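Local coordinates for protein folylpolyglutamate synthase/dihydrofolate synthase (Thermotoga maritima, PDB 1O5Z) that probably catalyses the ATP-dependent addition of L-glutamate to dihydropteroate and to tetrahydrofolate polyglutamates, with magnesium as cofactor, at residues Met13-Val18 against Ser90-Arg95; Leu19-His24 against Glu121-Glu126; Ser83-His88 against Leu98-Ile103; Val424-Glu429 against Gly434-Glu439. All coordinates share one frame; numbering follows the deposited sequence.

Contact 1: Met13-Val18 against Ser90-Arg95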
# COMPACT_ATOMS: atom_id res chain seq x y z
N MET A 13 0.32 -26.72 1.38
CA MET A 13 1.76 -26.94 1.37
C MET A 13 2.35 -26.58 0.04
O MET A 13 3.51 -26.17 -0.05
CB MET A 13 2.08 -28.39 1.66
CG MET A 13 3.47 -28.59 2.32
SD MET A 13 3.58 -28.39 4.16
CE MET A 13 4.41 -26.80 4.40
N ALA A 14 1.57 -26.75 -1.01
CA ALA A 14 2.00 -26.39 -2.36
C ALA A 14 2.11 -24.87 -2.46
O ALA A 14 3.07 -24.34 -2.97
CB ALA A 14 1.01 -26.94 -3.38
N TYR A 15 1.11 -24.19 -1.93
CA TYR A 15 1.16 -22.73 -1.75
C TYR A 15 2.42 -22.24 -1.02
O TYR A 15 3.12 -21.38 -1.50
CB TYR A 15 -0.09 -22.25 -1.04
CG TYR A 15 -0.02 -20.78 -0.65
CD1 TYR A 15 -0.24 -19.77 -1.57
CD2 TYR A 15 0.24 -20.41 0.68
CE1 TYR A 15 -0.20 -18.41 -1.19
CE2 TYR A 15 0.29 -19.06 1.05
CZ TYR A 15 0.08 -18.08 0.11
OH TYR A 15 0.13 -16.77 0.51
N LEU A 16 2.72 -22.77 0.16
CA LEU A 16 3.97 -22.40 0.84
C LEU A 16 5.22 -22.63 -0.03
O LEU A 16 6.12 -21.78 -0.08
CB LEU A 16 4.11 -23.14 2.14
CG LEU A 16 3.08 -22.78 3.21
CD1 LEU A 16 3.50 -23.53 4.48
CD2 LEU A 16 2.94 -21.28 3.47
N GLU A 17 5.22 -23.74 -0.75
CA GLU A 17 6.32 -24.09 -1.66
C GLU A 17 6.42 -23.12 -2.84
O GLU A 17 7.51 -22.78 -3.31
CB GLU A 17 6.11 -25.54 -2.15
CG GLU A 17 7.32 -26.47 -2.21
CD GLU A 17 8.19 -26.48 -0.95
OE1 GLU A 17 7.98 -27.34 -0.02
OE2 GLU A 17 9.13 -25.64 -0.94
N VAL A 18 5.28 -22.64 -3.33
CA VAL A 18 5.30 -21.53 -4.28
C VAL A 18 6.00 -20.32 -3.68
O VAL A 18 6.77 -19.65 -4.37
CB VAL A 18 3.88 -21.04 -4.69
CG1 VAL A 18 3.98 -19.74 -5.43
CG2 VAL A 18 3.20 -22.06 -5.55
N SER A 90 0.51 -8.85 6.02
CA SER A 90 0.29 -10.08 6.79
C SER A 90 0.34 -11.32 5.91
O SER A 90 0.92 -12.32 6.30
CB SER A 90 -1.04 -10.04 7.51
OG SER A 90 -1.11 -8.96 8.41
N THR A 91 -0.26 -11.26 4.72
CA THR A 91 -0.20 -12.38 3.83
C THR A 91 0.08 -11.92 2.44
O THR A 91 -0.41 -10.91 1.99
CB THR A 91 -1.49 -13.22 3.83
OG1 THR A 91 -1.39 -14.17 2.76
CG2 THR A 91 -2.72 -12.38 3.48
N PHE A 92 0.90 -12.71 1.76
CA PHE A 92 1.21 -12.52 0.36
C PHE A 92 -0.03 -12.29 -0.50
O PHE A 92 0.01 -11.57 -1.49
CB PHE A 92 1.99 -13.75 -0.12
CG PHE A 92 2.21 -13.78 -1.57
CD1 PHE A 92 3.38 -13.24 -2.12
CD2 PHE A 92 1.25 -14.33 -2.40
CE1 PHE A 92 3.61 -13.28 -3.51
CE2 PHE A 92 1.44 -14.38 -3.76
CZ PHE A 92 2.64 -13.85 -4.33
N ARG A 93 -1.14 -12.91 -0.11
CA ARG A 93 -2.35 -12.84 -0.90
C ARG A 93 -3.07 -11.44 -0.95
O ARG A 93 -3.94 -11.20 -1.84
CB ARG A 93 -3.26 -13.99 -0.46
CG ARG A 93 -2.61 -15.34 -0.74
CD ARG A 93 -3.04 -16.43 0.22
NE ARG A 93 -4.46 -16.21 0.35
CZ ARG A 93 -5.11 -15.86 1.42
NH1 ARG A 93 -4.54 -15.85 2.60
NH2 ARG A 93 -6.39 -15.60 1.27
N GLU A 94 -2.69 -10.53 -0.05
CA GLU A 94 -3.07 -9.11 -0.17
C GLU A 94 -2.69 -8.47 -1.52
O GLU A 94 -3.27 -7.44 -1.95
CB GLU A 94 -2.35 -8.29 0.92
CG GLU A 94 -2.81 -8.54 2.33
CD GLU A 94 -1.82 -8.02 3.37
OE1 GLU A 94 -1.10 -7.03 3.08
OE2 GLU A 94 -1.76 -8.61 4.46
N ARG A 95 -1.68 -9.04 -2.17
CA ARG A 95 -1.09 -8.43 -3.36
C ARG A 95 -1.99 -8.55 -4.56
O ARG A 95 -1.89 -7.76 -5.45
CB ARG A 95 0.28 -9.06 -3.69
CG ARG A 95 1.37 -8.80 -2.70
CD ARG A 95 2.55 -9.66 -2.86
NE ARG A 95 3.54 -9.37 -1.84
CZ ARG A 95 4.60 -8.56 -2.02
NH1 ARG A 95 5.43 -8.37 -0.99
NH2 ARG A 95 4.86 -7.98 -3.20

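Contact 2: Leu19-His24 against Glu121-Glu126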
# COMPACT_ATOMS: atom_id res chain seq x y z
N LEU A 19 5.69 -20.00 -2.42
CA LEU A 19 6.28 -18.80 -1.78
C LEU A 19 7.77 -19.01 -1.54
O LEU A 19 8.54 -18.09 -1.68
CB LEU A 19 5.57 -18.43 -0.48
CG LEU A 19 4.11 -18.02 -0.52
CD1 LEU A 19 3.66 -17.60 0.88
CD2 LEU A 19 3.90 -16.95 -1.53
N ARG A 20 8.17 -20.22 -1.21
CA ARG A 20 9.60 -20.51 -1.17
C ARG A 20 10.30 -20.23 -2.52
O ARG A 20 11.37 -19.63 -2.53
CB ARG A 20 9.86 -21.92 -0.68
CG ARG A 20 9.37 -22.08 0.75
CD ARG A 20 9.86 -23.33 1.42
NE ARG A 20 9.15 -23.61 2.67
CZ ARG A 20 8.07 -24.37 2.79
NH1 ARG A 20 7.54 -24.97 1.74
NH2 ARG A 20 7.50 -24.56 3.98
N TYR A 21 9.70 -20.64 -3.63
CA TYR A 21 10.27 -20.38 -4.96
C TYR A 21 10.30 -18.86 -5.16
O TYR A 21 11.32 -18.31 -5.56
CB TYR A 21 9.50 -21.13 -6.13
CG TYR A 21 9.77 -20.52 -7.52
CD1 TYR A 21 9.08 -19.36 -7.94
CD2 TYR A 21 10.74 -21.06 -8.40
CE1 TYR A 21 9.34 -18.74 -9.16
CE2 TYR A 21 11.01 -20.47 -9.66
CZ TYR A 21 10.30 -19.29 -10.04
OH TYR A 21 10.53 -18.63 -11.27
N LEU A 22 9.22 -18.15 -4.90
CA LEU A 22 9.27 -16.72 -5.08
C LEU A 22 10.36 -16.02 -4.21
O LEU A 22 11.10 -15.13 -4.67
CB LEU A 22 7.88 -16.11 -4.80
CG LEU A 22 6.79 -16.43 -5.83
CD1 LEU A 22 5.44 -15.89 -5.38
CD2 LEU A 22 7.17 -15.82 -7.17
N TYR A 23 10.44 -16.42 -2.95
CA TYR A 23 11.30 -15.74 -2.02
C TYR A 23 12.75 -16.23 -2.09
O TYR A 23 13.60 -15.67 -1.46
CB TYR A 23 10.75 -15.88 -0.60
CG TYR A 23 9.36 -15.30 -0.36
CD1 TYR A 23 8.51 -15.89 0.56
CD2 TYR A 23 8.92 -14.16 -0.99
CE1 TYR A 23 7.26 -15.35 0.82
CE2 TYR A 23 7.65 -13.62 -0.74
CZ TYR A 23 6.84 -14.23 0.14
OH TYR A 23 5.60 -13.74 0.41
N HIS A 24 13.03 -17.27 -2.87
CA HIS A 24 14.42 -17.59 -3.24
C HIS A 24 15.01 -16.53 -4.23
O HIS A 24 16.22 -16.49 -4.42
CB HIS A 24 14.58 -19.04 -3.81
CG HIS A 24 14.47 -19.13 -5.33
ND1 HIS A 24 13.42 -18.58 -6.05
CD2 HIS A 24 15.28 -19.71 -6.25
CE1 HIS A 24 13.59 -18.81 -7.34
NE2 HIS A 24 14.72 -19.48 -7.49
N GLU A 121 11.99 -22.32 -17.98
CA GLU A 121 12.70 -21.99 -19.21
C GLU A 121 13.49 -20.68 -19.12
O GLU A 121 14.68 -20.68 -19.41
CB GLU A 121 11.68 -21.93 -20.33
CG GLU A 121 12.25 -21.81 -21.72
CD GLU A 121 11.19 -21.33 -22.72
OE1 GLU A 121 11.48 -20.39 -23.53
OE2 GLU A 121 10.05 -21.89 -22.68
N LEU A 122 12.81 -19.59 -18.73
CA LEU A 122 13.41 -18.28 -18.51
C LEU A 122 14.46 -18.33 -17.41
O LEU A 122 15.46 -17.61 -17.46
CB LEU A 122 12.33 -17.26 -18.09
CG LEU A 122 11.21 -16.95 -19.09
CD1 LEU A 122 10.19 -15.94 -18.55
CD2 LEU A 122 11.78 -16.48 -20.43
N ASP A 123 14.22 -19.16 -16.39
CA ASP A 123 15.12 -19.25 -15.25
C ASP A 123 16.43 -19.88 -15.55
O ASP A 123 17.32 -19.81 -14.74
CB ASP A 123 14.48 -19.99 -14.10
CG ASP A 123 13.55 -19.10 -13.30
OD1 ASP A 123 12.88 -19.68 -12.38
OD2 ASP A 123 13.40 -17.85 -13.51
N LYS A 124 16.57 -20.48 -16.71
CA LYS A 124 17.84 -21.07 -17.09
C LYS A 124 18.95 -20.07 -17.37
O LYS A 124 20.13 -20.44 -17.37
CB LYS A 124 17.63 -21.99 -18.28
CG LYS A 124 16.82 -23.20 -17.84
CD LYS A 124 16.48 -24.15 -18.97
CE LYS A 124 15.67 -25.35 -18.42
NZ LYS A 124 16.21 -25.91 -17.12
N GLU A 125 18.60 -18.82 -17.63
CA GLU A 125 19.58 -17.81 -18.01
C GLU A 125 19.32 -16.61 -17.21
O GLU A 125 18.19 -16.12 -17.19
CB GLU A 125 19.44 -17.49 -19.48
CG GLU A 125 20.03 -18.62 -20.33
CD GLU A 125 20.09 -18.32 -21.82
OE1 GLU A 125 19.07 -18.62 -22.51
OE2 GLU A 125 21.15 -17.82 -22.31
N GLU A 126 20.36 -16.12 -16.54
CA GLU A 126 20.19 -15.00 -15.65
C GLU A 126 19.60 -13.76 -16.37
O GLU A 126 18.77 -13.03 -15.80
CB GLU A 126 21.51 -14.66 -14.95
CG GLU A 126 21.38 -13.53 -13.93
CD GLU A 126 22.73 -13.01 -13.40
OE1 GLU A 126 23.79 -13.74 -13.52
OE2 GLU A 126 22.71 -11.84 -12.85

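Contact 3: Ser83-His88 against Leu98-Ile103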
# COMPACT_ATOMS: atom_id res chain seq x y z
N SER A 83 -7.18 -6.13 -8.64
CA SER A 83 -6.37 -5.10 -8.05
C SER A 83 -5.07 -5.72 -7.57
O SER A 83 -5.02 -6.86 -7.10
CB SER A 83 -7.13 -4.35 -6.93
OG SER A 83 -7.61 -5.23 -5.93
N TYR A 84 -4.01 -4.94 -7.76
CA TYR A 84 -2.63 -5.39 -7.61
C TYR A 84 -1.86 -4.46 -6.67
O TYR A 84 -1.76 -3.29 -6.97
CB TYR A 84 -1.93 -5.48 -8.97
CG TYR A 84 -0.58 -6.06 -8.83
CD1 TYR A 84 -0.39 -7.28 -8.22
CD2 TYR A 84 0.53 -5.37 -9.25
CE1 TYR A 84 0.88 -7.82 -8.06
CE2 TYR A 84 1.81 -5.89 -9.09
CZ TYR A 84 1.98 -7.11 -8.51
OH TYR A 84 3.26 -7.60 -8.34
N TYR A 85 -1.39 -5.01 -5.54
CA TYR A 85 -0.67 -4.23 -4.56
C TYR A 85 0.69 -4.82 -4.26
O TYR A 85 0.97 -5.96 -4.59
CB TYR A 85 -1.46 -4.13 -3.26
CG TYR A 85 -2.88 -3.64 -3.43
CD1 TYR A 85 -3.89 -4.52 -3.82
CD2 TYR A 85 -3.24 -2.32 -3.17
CE1 TYR A 85 -5.21 -4.08 -3.92
CE2 TYR A 85 -4.55 -1.88 -3.31
CZ TYR A 85 -5.53 -2.76 -3.68
OH TYR A 85 -6.82 -2.33 -3.81
N SER A 86 1.51 -4.00 -3.63
CA SER A 86 2.83 -4.39 -3.09
C SER A 86 3.20 -3.37 -2.02
O SER A 86 2.84 -2.21 -2.16
CB SER A 86 3.94 -4.39 -4.14
OG SER A 86 3.97 -3.14 -4.85
N PRO A 87 3.87 -3.79 -0.97
CA PRO A 87 4.23 -5.19 -0.75
C PRO A 87 3.02 -5.84 -0.04
O PRO A 87 1.90 -5.58 -0.43
CB PRO A 87 5.49 -5.08 0.09
CG PRO A 87 5.23 -3.78 0.91
CD PRO A 87 4.30 -2.93 0.14
N HIS A 88 3.19 -6.65 0.99
CA HIS A 88 2.05 -7.04 1.77
C HIS A 88 2.43 -6.86 3.18
O HIS A 88 3.62 -6.75 3.49
CB HIS A 88 1.62 -8.49 1.50
CG HIS A 88 2.66 -9.53 1.85
ND1 HIS A 88 3.47 -10.12 0.90
CD2 HIS A 88 3.00 -10.10 3.03
CE1 HIS A 88 4.25 -11.02 1.49
NE2 HIS A 88 3.98 -11.02 2.78
N LEU A 98 -9.50 -10.04 -6.37
CA LEU A 98 -10.64 -10.04 -7.26
C LEU A 98 -11.79 -9.48 -6.42
O LEU A 98 -12.17 -10.04 -5.38
CB LEU A 98 -10.99 -11.46 -7.70
CG LEU A 98 -12.19 -11.67 -8.62
CD1 LEU A 98 -12.03 -10.93 -9.93
CD2 LEU A 98 -12.31 -13.17 -8.84
N ASN A 99 -12.27 -8.33 -6.87
CA ASN A 99 -13.35 -7.65 -6.23
C ASN A 99 -12.97 -7.45 -4.79
O ASN A 99 -13.77 -7.56 -3.90
CB ASN A 99 -14.64 -8.44 -6.43
CG ASN A 99 -15.03 -8.54 -7.92
OD1 ASN A 99 -14.68 -7.67 -8.68
ND2 ASN A 99 -15.80 -9.57 -8.30
N GLU A 100 -11.69 -7.16 -4.59
CA GLU A 100 -11.12 -6.83 -3.29
C GLU A 100 -11.12 -7.99 -2.30
O GLU A 100 -10.95 -7.80 -1.11
CB GLU A 100 -11.77 -5.54 -2.77
CG GLU A 100 -11.16 -4.29 -3.43
CD GLU A 100 -9.71 -4.13 -3.11
OE1 GLU A 100 -9.32 -4.33 -1.92
OE2 GLU A 100 -8.94 -3.78 -4.02
N GLU A 101 -11.25 -9.21 -2.79
CA GLU A 101 -11.03 -10.38 -1.99
C GLU A 101 -9.65 -10.91 -2.35
O GLU A 101 -9.33 -10.96 -3.50
CB GLU A 101 -12.09 -11.41 -2.26
CG GLU A 101 -13.42 -11.15 -1.57
CD GLU A 101 -13.27 -11.05 -0.04
OE1 GLU A 101 -13.10 -12.14 0.62
OE2 GLU A 101 -13.32 -9.90 0.50
N TYR A 102 -8.84 -11.31 -1.37
CA TYR A 102 -7.50 -11.85 -1.65
C TYR A 102 -7.60 -13.14 -2.47
O TYR A 102 -8.41 -14.01 -2.23
CB TYR A 102 -6.72 -12.17 -0.38
CG TYR A 102 -6.54 -11.06 0.64
CD1 TYR A 102 -6.07 -11.35 1.92
CD2 TYR A 102 -6.86 -9.72 0.34
CE1 TYR A 102 -5.94 -10.34 2.88
CE2 TYR A 102 -6.71 -8.72 1.28
CZ TYR A 102 -6.25 -9.02 2.53
OH TYR A 102 -6.13 -7.98 3.44
N ILE A 103 -6.71 -13.27 -3.44
CA ILE A 103 -6.53 -14.52 -4.12
C ILE A 103 -6.40 -15.63 -3.06
O ILE A 103 -5.81 -15.42 -2.00
CB ILE A 103 -5.29 -14.41 -5.02
CG1 ILE A 103 -5.15 -15.64 -5.92
CG2 ILE A 103 -4.01 -14.19 -4.19
CD1 ILE A 103 -4.09 -15.47 -6.98
O HOH W 1 -10.05 -6.19 -6.76

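Contact 4: Val424-Glu429 against Gly434-Glu439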
# COMPACT_ATOMS: atom_id res chain seq x y z
N VAL A 424 3.73 -4.95 12.88
CA VAL A 424 2.34 -4.58 12.65
C VAL A 424 1.53 -5.66 11.90
O VAL A 424 0.41 -5.95 12.26
CB VAL A 424 2.25 -3.23 11.97
CG1 VAL A 424 0.82 -2.93 11.62
CG2 VAL A 424 2.82 -2.14 12.92
N GLY A 425 2.09 -6.27 10.88
CA GLY A 425 1.36 -7.25 10.12
C GLY A 425 1.07 -8.45 10.97
O GLY A 425 0.03 -9.07 10.82
N TYR A 426 2.00 -8.80 11.85
CA TYR A 426 1.86 -9.95 12.73
C TYR A 426 0.77 -9.78 13.76
O TYR A 426 -0.07 -10.63 13.96
CB TYR A 426 3.19 -10.14 13.42
CG TYR A 426 3.30 -11.35 14.34
CD1 TYR A 426 3.60 -12.63 13.85
CD2 TYR A 426 3.17 -11.19 15.72
CE1 TYR A 426 3.74 -13.67 14.72
CE2 TYR A 426 3.28 -12.23 16.56
CZ TYR A 426 3.57 -13.46 16.08
OH TYR A 426 3.69 -14.44 17.01
N VAL A 427 0.80 -8.65 14.42
CA VAL A 427 -0.23 -8.29 15.40
C VAL A 427 -1.62 -8.08 14.78
O VAL A 427 -2.62 -8.47 15.33
CB VAL A 427 0.22 -7.02 16.14
CG1 VAL A 427 -0.93 -6.42 16.96
CG2 VAL A 427 1.44 -7.36 17.01
N ARG A 428 -1.68 -7.42 13.63
CA ARG A 428 -2.91 -7.26 12.92
C ARG A 428 -3.47 -8.60 12.60
O ARG A 428 -4.68 -8.80 12.67
CB ARG A 428 -2.68 -6.51 11.63
CG ARG A 428 -3.94 -5.98 11.02
CD ARG A 428 -3.81 -5.51 9.62
NE ARG A 428 -5.03 -4.81 9.27
CZ ARG A 428 -6.11 -5.43 8.90
NH1 ARG A 428 -6.09 -6.73 8.72
NH2 ARG A 428 -7.22 -4.75 8.61
N GLU A 429 -2.63 -9.52 12.18
CA GLU A 429 -3.18 -10.80 11.80
C GLU A 429 -3.84 -11.47 13.02
O GLU A 429 -4.90 -12.05 12.92
CB GLU A 429 -2.15 -11.74 11.19
CG GLU A 429 -2.85 -12.90 10.48
CD GLU A 429 -1.92 -13.89 9.85
OE1 GLU A 429 -0.75 -13.59 9.81
OE2 GLU A 429 -2.39 -14.98 9.40
N GLY A 434 -7.12 -14.15 15.11
CA GLY A 434 -6.92 -15.03 16.24
C GLY A 434 -5.92 -16.13 16.00
O GLY A 434 -5.78 -17.05 16.84
N LYS A 435 -5.21 -16.03 14.86
CA LYS A 435 -4.10 -16.89 14.54
C LYS A 435 -3.07 -16.22 13.64
O LYS A 435 -3.21 -15.09 13.24
CB LYS A 435 -4.60 -18.20 13.96
CG LYS A 435 -5.19 -18.04 12.61
CD LYS A 435 -6.09 -19.20 12.24
CE LYS A 435 -7.05 -18.77 11.12
NZ LYS A 435 -8.03 -19.86 10.75
N ILE A 436 -1.97 -16.94 13.48
CA ILE A 436 -0.80 -16.52 12.76
C ILE A 436 -0.59 -17.55 11.67
O ILE A 436 -0.40 -18.72 11.93
CB ILE A 436 0.42 -16.51 13.69
CG1 ILE A 436 0.31 -15.45 14.81
CG2 ILE A 436 1.72 -16.36 12.86
CD1 ILE A 436 0.11 -14.01 14.37
N ASN A 437 -0.66 -17.10 10.43
CA ASN A 437 -0.50 -17.99 9.32
C ASN A 437 0.96 -18.47 9.21
O ASN A 437 1.90 -17.90 9.79
CB ASN A 437 -1.10 -17.37 8.04
CG ASN A 437 -0.12 -16.46 7.28
OD1 ASN A 437 0.71 -16.99 6.55
ND2 ASN A 437 -0.32 -15.12 7.30
N GLU A 438 1.14 -19.57 8.50
CA GLU A 438 2.43 -20.22 8.39
C GLU A 438 3.44 -19.47 7.52
O GLU A 438 4.61 -19.86 7.48
CB GLU A 438 2.23 -21.60 7.77
CG GLU A 438 2.60 -22.75 8.66
CD GLU A 438 2.15 -24.06 8.08
OE1 GLU A 438 0.91 -24.20 7.89
OE2 GLU A 438 3.01 -24.92 7.77
N GLU A 439 2.98 -18.49 6.76
CA GLU A 439 3.87 -17.60 5.98
C GLU A 439 4.89 -16.92 6.89
O GLU A 439 6.04 -16.68 6.48
CB GLU A 439 3.08 -16.51 5.24
CG GLU A 439 2.19 -16.99 4.11
CD GLU A 439 1.47 -15.84 3.39
OE1 GLU A 439 0.29 -16.03 2.98
OE2 GLU A 439 2.09 -14.77 3.19

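Contact 1: Met13-Val18 against Ser90-Arg95
Tyr15 and Arg93 carry most of this contact, and they do so by packing: no hydrogen bond joins the two segments. The phenol end rests against the aliphatic part of the arginine, with Tyr15 OH 3.2 Å from Arg93 CD and Tyr15 CZ 3.5 Å from the same Arg93 CD. The methylenes CG and CD do the touching, and the guanidinium plane stands 74° from the ring; a bend at chi3 (42°) turns the guanidinium off the line of the chain, and Arg93 NE is bonded to Ile103 O. Beside this, Tyr15 OH lies 3.6 Å from Phe92 CB. With CG anti to the backbone N (chi1 172°), the tyrosine ring projects from its helix to the 3-10 segment 92-95.

The polar interactions are indirect. Tyr15 OH and Thr91 OG1 lie 3.8 Å apart and do not bond each other; instead Glu439 OE1 is hydrogen-bonded to each of them, while Phe92 N is bonded to Glu439 OE2. The turn is also braced from within. Thr91 OG1 accepts from Arg93 N at 3.1 Å, an ST turn, and Glu94 OE2 receives Ser90 N and Thr91 N on the same face of its carboxylate.

Among its neighbours, Tyr15 also packs on Glu105, Val108 and Val109 of helix 105-122. Phe92 touches Leu19, Leu22 and Tyr23 farther along helix 12-23, and Thr91, Arg93 and Glu94 touch Tyr102 of strand 101-102.

Contact 2: Leu19-His24 against Glu121-Glu126
Tyr21 meets Asp123 through a single hydrogen bond, the long phenol spanning a separation of 11.4 Å between the CA atoms of Tyr21 and Asp123, the nearest pair. From CB, which points toward the 121-126 segment, CG stands anti to the backbone N (chi1 161°) and the ring leaves helix 12-23; on its way it meets the ring of Tyr112. At the far edge CE2 of Tyr21 comes within 3.4 Å of Asp123 OD1, and CZ of Tyr21 within 3.5 Å of that oxygen. At the tip, Tyr21 OH donates to Asp123 OD1 at 2.8 Å. The acceptor lies at the ring edge near its plane, ring and carboxylate are only 25° apart, and the hydroxyl arrives on the syn side of OD1, 16° out of the carboxylate plane. A phenylalanine here would probably leave Asp123 OD1 without this donor and the carboxylate freer to turn. Asp123 OD2 has its own partners, a salt bridge to Lys25 NZ and a hydrogen bond with Ser129 OG. The chemistry is thus that of a partly exposed carboxylate gripped at both oxygens, its charge probably balanced by the lysine; the phenol bond ties helix 12-23 to the type I turn from Leu122 to Glu125.

Contact 3: Ser83-His88 against Leu98-Ile103
Glu100 reaches Ser83 and Tyr85 from the tip of a beta hairpin whose strands, 96-98 and 101-102, form the edge of the mixed sheet in the Mur ligase middle domain. A type I' turn from Leu98 to Glu101 closes the hairpin, with Leu98 N bonded to Glu101 O at 3.0 Å and Glu101 N to Leu98 O at 2.9 Å. The Glu100 chain, bent at chi2 (-63°), brings its carboxylate to the two hydroxyls. OE2 of Glu100 accepts from Ser83 OG at 2.7 Å and from Tyr85 OH at 2.6 Å. These donors come from opposite faces of the carboxylate plane: the tyrosine on the syn side, 24° out of plane, and the serine from well above it. The other oxygen, OE1, forms a salt bridge with Arg97, which also makes a cation-pi contact with the Tyr85 ring. Each hydroxyl has further company. Tyr85 OH is hydrogen-bonded to Asn68 ND2, and Ser83 OG accepts a hydrogen bond from a water at 2.8 Å. That water in turn accepts from Glu100 N at 2.9 Å, so it bridges the turn backbone and the serine of strand 81-84. An alanine in place of this glutamate is likely to leave both hydroxyls without their shared acceptor and Arg97 without this counter-charge. The planes of the Tyr85 ring and the carboxylate are 89° apart, with Glu100 OE2 at the ring edge, 3.7 Å from Tyr85 CE1.

Contact 4: Val424-Glu429 against Gly434-Glu439
Glu429 holds CG anti to its backbone N (chi1 -165°) and stays extended beyond it, so the carboxylate reaches from helix 421-433 to the chain that follows the helix; Asn437 has its CG between the backbone N and the carbonyl carbon, which brings ND2 to that carboxylate, the amide and carboxylate planes 40° apart. Asn437 N donates to Glu429 OE2 at 2.9 Å, the N-H meeting the oxygen from above the carboxylate plane. Asn437 ND2 straddles the same group, 3.0 Å from Glu429 OE1 and 3.0 Å from Glu429 OE2, but both bonds are weak, and ND2 also bonds to Ser90 O. On the apolar side, Ile436 puts its CD1 over one face of the Tyr426 ring. This is a CH-pi contact, 3.8 Å from Ile436 CD1 to the centroid of the Tyr426 ring and 16° off the normal, somewhat toward the rim. The same Ile436 CD1 lies 3.4 Å from Tyr426 O, so the methyl touches both ring and helix backbone.

Gly434, with positive phi, is the first residue to leave the helix and lets the chain turn and cross the helix side. Pro377, Pro404 and Leu405 also touch Tyr426. Glu429 OE1 has its strongest partner in Trp440 NE1. The buried carboxylate therefore collects uncharged N-H donors from the C-terminal tail, an arrangement that could stabilise its negative charge without a cation at these bonds, and that fixes the tail against the helix.

Overall arrangement
Along the chain the segments of contacts 1 and 2 alternate, contact 3 is nested within the loop that contact 2 closes, and contact 4 follows all three. Contacts 1 and 2 share helix 12-23, their centres 16 Å apart. Contact 3, about 12 Å from contact 1 between centres, lies at the edge of the eight-stranded sheet, and Arg95 O and Tyr85 N probably join the two by a hydrogen bond. Contact 4, centred about 13 Å from the centre of contact 1, is on the last helix, and its Glu439 probably hydrogen-bonds Tyr15 and Thr91. The N-terminal helix, sheet edge and C-terminal tail are thereby connected through the 90-95 loop, while contact 2 stays peripheral, 27 Å from contact 4 between centres.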